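Local coordinates for protein GCN5-related N-acetyltransferase (Kribbella flavida, PDB 4IUS) that probably transfers an acyl group, most likely acetyl from acetyl-CoA as in other GCN5-related N-acetyltransferases, to an amine acceptor, at residues E49-L63 and A85-M98. The protein carries 1 engineered substitution. Sequence-based numbering, arbitrary orientation.
Sequences EPGVPFDPAEVPWAL and ANPGLAYVLVEHGM
Val59 presses its branched CB against Val92 CG1 at 3.6 Å, where the start of helix 59-71 crosses helix 89-95 at -72°. Branching at CB suits this tight place, letting Val59 meet three partners at once: CG1, anti to its backbone N (chi1 173°), also touches Leu93 CD2, while CG2 meets Leu89 CD1. Phe54 offers that Leu89 methyl a flat face, a CH-pi contact 3.9 Å from the centroid, with Val92 CG2 and Pro87 O at the ring's edge. Leu63 CD1 and the selenium of selenomethionine Met98 approach less certainly, both residues having second conformers.

The outer side is more open to water, though closely packed at His96: Pro60 CG lies over one ring face, 3.5 Å from its centroid, while NE2 still reaches a water bound to Pro56 O.

The loops add a polar patch. Buried Asn86 ND2 bonds Glu49 O (3.2 Å, 164°) from above the carbonyl plane, Val52 N from the opposite face; a second water links ND2 to Val52 O. Gly51 N bonds Ala85 O and, lacking CB, tolerates positive phi in a type II turn.

Beneath, Leu89 and Leu93 rest on Leu81 of strand 78-82, Leu93 also on Leu250 of strand 242-251, both in the mixed sheet, while helix 6-19 touches Pro50 and Ala85.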
# COMPACT_ATOMS: atom_id res chain seq x y z
N GLU A 49 6.83 -4.77 15.94
CA GLU A 49 8.27 -4.51 16.01
C GLU A 49 8.97 -5.17 14.80
O GLU A 49 9.65 -6.18 14.94
CB GLU A 49 8.87 -5.04 17.32
CG GLU A 49 8.28 -4.41 18.58
CD GLU A 49 8.80 -5.08 19.84
OE1 GLU A 49 9.86 -5.73 19.78
OE2 GLU A 49 8.10 -4.99 20.86
N PRO A 50 8.84 -4.58 13.60
CA PRO A 50 9.60 -5.09 12.45
C PRO A 50 11.08 -5.17 12.73
O PRO A 50 11.64 -4.27 13.35
CB PRO A 50 9.34 -4.05 11.35
CG PRO A 50 8.14 -3.34 11.77
CD PRO A 50 8.03 -3.40 13.25
N GLY A 51 11.72 -6.23 12.30
CA GLY A 51 13.16 -6.39 12.47
C GLY A 51 13.65 -6.92 13.82
O GLY A 51 14.85 -7.04 14.05
N VAL A 52 12.70 -7.16 14.74
CA VAL A 52 12.97 -7.64 16.09
C VAL A 52 12.45 -9.08 16.22
O VAL A 52 11.33 -9.36 15.81
CB VAL A 52 12.24 -6.75 17.12
CG1 VAL A 52 12.46 -7.21 18.57
CG2 VAL A 52 12.70 -5.29 16.94
N PRO A 53 13.24 -9.99 16.81
CA PRO A 53 12.79 -11.37 16.98
C PRO A 53 11.55 -11.41 17.85
O PRO A 53 11.38 -10.53 18.72
CB PRO A 53 13.92 -12.05 17.73
CG PRO A 53 14.99 -11.09 17.90
CD PRO A 53 14.64 -9.81 17.24
N PHE A 54 10.69 -12.36 17.58
CA PHE A 54 9.51 -12.56 18.40
C PHE A 54 9.49 -13.93 19.04
O PHE A 54 10.13 -14.87 18.61
CB PHE A 54 8.23 -12.36 17.58
CG PHE A 54 7.94 -13.48 16.62
CD1 PHE A 54 8.53 -13.56 15.35
CD2 PHE A 54 7.09 -14.49 17.01
CE1 PHE A 54 8.30 -14.67 14.54
CE2 PHE A 54 6.82 -15.57 16.17
CZ PHE A 54 7.43 -15.66 14.96
N ASP A 55 8.70 -14.03 20.09
CA ASP A 55 8.54 -15.25 20.82
C ASP A 55 7.21 -15.85 20.38
O ASP A 55 6.15 -15.30 20.64
CB ASP A 55 8.50 -14.94 22.30
CG ASP A 55 8.44 -16.19 23.14
OD1 ASP A 55 8.12 -17.31 22.63
OD2 ASP A 55 8.73 -16.01 24.35
N PRO A 56 7.25 -17.01 19.69
CA PRO A 56 6.00 -17.59 19.22
C PRO A 56 4.99 -17.92 20.31
O PRO A 56 3.80 -17.92 20.05
CB PRO A 56 6.41 -18.87 18.51
CG PRO A 56 7.80 -19.11 18.95
CD PRO A 56 8.43 -17.82 19.34
N ALA A 57 5.48 -18.12 21.54
CA ALA A 57 4.61 -18.47 22.65
C ALA A 57 3.61 -17.36 22.95
O ALA A 57 2.56 -17.63 23.53
CB ALA A 57 5.43 -18.82 23.90
N GLU A 58 3.96 -16.11 22.62
CA GLU A 58 3.11 -14.96 22.90
C GLU A 58 1.97 -14.83 21.90
O GLU A 58 1.03 -14.08 22.13
CB GLU A 58 3.96 -13.67 22.84
CG GLU A 58 5.00 -13.55 23.96
CD GLU A 58 5.89 -12.31 23.90
OE1 GLU A 58 5.70 -11.46 22.98
OE2 GLU A 58 6.79 -12.22 24.79
N VAL A 59 2.11 -15.43 20.74
CA VAL A 59 1.18 -15.14 19.65
C VAL A 59 -0.29 -15.52 19.96
O VAL A 59 -1.18 -14.76 19.62
CB VAL A 59 1.69 -15.70 18.30
CG1 VAL A 59 0.64 -15.53 17.21
CG2 VAL A 59 3.03 -15.01 17.93
N PRO A 60 -0.57 -16.69 20.57
CA PRO A 60 -1.98 -16.99 20.82
C PRO A 60 -2.69 -15.91 21.65
O PRO A 60 -3.75 -15.42 21.27
CB PRO A 60 -1.93 -18.31 21.55
CG PRO A 60 -0.69 -18.95 21.02
CD PRO A 60 0.31 -17.84 20.84
N TRP A 61 -2.10 -15.50 22.75
CA TRP A 61 -2.65 -14.44 23.58
C TRP A 61 -2.72 -13.13 22.81
O TRP A 61 -3.69 -12.39 22.92
CB TRP A 61 -1.78 -14.30 24.83
CG TRP A 61 -1.93 -12.96 25.50
CD1 TRP A 61 -2.93 -12.55 26.38
CD2 TRP A 61 -1.13 -11.80 25.24
NE1 TRP A 61 -2.74 -11.23 26.70
CE2 TRP A 61 -1.68 -10.74 26.02
CE3 TRP A 61 -0.02 -11.56 24.47
CZ2 TRP A 61 -1.15 -9.47 25.97
CZ3 TRP A 61 0.50 -10.29 24.44
CH2 TRP A 61 -0.05 -9.27 25.19
N ALA A 62 -1.69 -12.82 22.04
CA ALA A 62 -1.69 -11.56 21.29
C ALA A 62 -2.86 -11.51 20.29
O ALA A 62 -3.56 -10.49 20.15
CB ALA A 62 -0.34 -11.38 20.58
N LEU A 63 -3.01 -12.58 19.54
CA LEU A 63 -4.05 -12.66 18.57
C LEU A 63 -5.44 -12.59 19.22
O LEU A 63 -6.33 -11.95 18.68
CB LEU A 63 -3.81 -13.91 17.70
CG LEU A 63 -4.71 -14.11 16.51
CD1 LEU A 63 -4.66 -12.92 15.55
CD2 LEU A 63 -4.28 -15.35 15.78
N ALA A 85 10.85 -8.93 7.26
CA ALA A 85 10.89 -8.05 8.44
C ALA A 85 10.64 -8.87 9.73
O ALA A 85 11.13 -8.52 10.78
CB ALA A 85 9.84 -6.95 8.35
N ASN A 86 9.82 -9.93 9.63
CA ASN A 86 9.49 -10.76 10.79
C ASN A 86 9.39 -12.24 10.37
O ASN A 86 8.29 -12.83 10.30
CB ASN A 86 8.18 -10.28 11.43
CG ASN A 86 8.29 -8.89 12.02
OD1 ASN A 86 7.96 -7.91 11.36
ND2 ASN A 86 8.78 -8.80 13.24
N PRO A 87 10.55 -12.85 10.09
CA PRO A 87 10.50 -14.17 9.50
C PRO A 87 9.78 -15.16 10.42
O PRO A 87 10.05 -15.23 11.62
CB PRO A 87 11.97 -14.54 9.34
CG PRO A 87 12.69 -13.26 9.25
CD PRO A 87 11.91 -12.27 10.06
N GLY A 88 8.88 -15.94 9.84
CA GLY A 88 8.12 -16.97 10.53
C GLY A 88 6.87 -16.51 11.23
O GLY A 88 6.09 -17.37 11.69
N LEU A 89 6.63 -15.22 11.34
CA LEU A 89 5.48 -14.74 12.09
C LEU A 89 4.17 -15.17 11.42
O LEU A 89 3.25 -15.61 12.09
CB LEU A 89 5.58 -13.23 12.34
CG LEU A 89 4.44 -12.59 13.15
CD1 LEU A 89 4.26 -13.24 14.53
CD2 LEU A 89 4.72 -11.10 13.32
N ALA A 90 4.10 -15.03 10.10
CA ALA A 90 2.90 -15.42 9.40
C ALA A 90 2.50 -16.86 9.67
O ALA A 90 1.33 -17.15 9.88
CB ALA A 90 3.05 -15.19 7.89
N TYR A 91 3.47 -17.74 9.72
CA TYR A 91 3.16 -19.15 9.94
C TYR A 91 2.62 -19.37 11.35
O TYR A 91 1.75 -20.22 11.54
CB TYR A 91 4.37 -20.04 9.73
CG TYR A 91 4.70 -20.32 8.28
CD1 TYR A 91 3.71 -20.71 7.37
CD2 TYR A 91 6.01 -20.41 7.90
CE1 TYR A 91 4.06 -21.06 6.06
CE2 TYR A 91 6.36 -20.72 6.60
CZ TYR A 91 5.38 -21.05 5.69
OH TYR A 91 5.74 -21.36 4.42
N VAL A 92 3.09 -18.61 12.34
CA VAL A 92 2.55 -18.74 13.70
C VAL A 92 1.08 -18.23 13.72
O VAL A 92 0.21 -18.81 14.34
CB VAL A 92 3.43 -18.09 14.74
CG1 VAL A 92 2.85 -18.36 16.14
CG2 VAL A 92 4.88 -18.63 14.66
N LEU A 93 0.79 -17.15 12.97
CA LEU A 93 -0.59 -16.67 12.86
C LEU A 93 -1.50 -17.70 12.22
O LEU A 93 -2.66 -17.86 12.62
CB LEU A 93 -0.66 -15.36 12.08
CG LEU A 93 -0.01 -14.16 12.73
CD1 LEU A 93 -0.07 -12.96 11.80
CD2 LEU A 93 -0.75 -13.85 14.03
N VAL A 94 -1.00 -18.40 11.21
CA VAL A 94 -1.79 -19.44 10.54
C VAL A 94 -2.11 -20.57 11.52
O VAL A 94 -3.22 -21.07 11.60
CB VAL A 94 -1.09 -19.97 9.28
CG1 VAL A 94 -1.80 -21.19 8.72
CG2 VAL A 94 -1.04 -18.87 8.23
N GLU A 95 -1.11 -20.95 12.30
CA GLU A 95 -1.28 -22.01 13.30
C GLU A 95 -2.41 -21.66 14.29
O GLU A 95 -3.11 -22.54 14.78
CB GLU A 95 0.05 -22.23 14.01
CG GLU A 95 0.07 -23.30 15.06
CD GLU A 95 1.39 -23.31 15.84
OE1 GLU A 95 2.17 -22.31 15.83
OE2 GLU A 95 1.61 -24.30 16.58
N HIS A 96 -2.58 -20.38 14.57
CA HIS A 96 -3.60 -19.90 15.50
C HIS A 96 -4.81 -19.30 14.81
O HIS A 96 -5.54 -18.48 15.35
CB HIS A 96 -2.95 -19.00 16.54
CG HIS A 96 -1.92 -19.77 17.34
ND1 HIS A 96 -2.28 -20.76 18.19
CD2 HIS A 96 -0.53 -19.75 17.30
CE1 HIS A 96 -1.17 -21.37 18.64
NE2 HIS A 96 -0.10 -20.74 18.12
N GLY A 97 -5.09 -19.79 13.60
CA GLY A 97 -6.41 -19.65 12.96
C GLY A 97 -6.52 -18.74 11.76
O GLY A 97 -7.57 -18.71 11.14
N MSE A 98 -5.50 -17.99 11.43
CA MSE A 98 -5.52 -17.17 10.25
C MSE A 98 -5.24 -17.99 9.00
O MSE A 98 -4.70 -19.11 9.07
CB MSE A 98 -4.58 -15.99 10.37
CG MSE A 98 -4.86 -15.14 11.59
SE MSE A 98 -4.12 -13.33 11.48
CE MSE A 98 -5.51 -12.46 10.46
O HOH W 1 10.66 -11.16 13.78
O HOH W 2 2.67 -20.45 19.26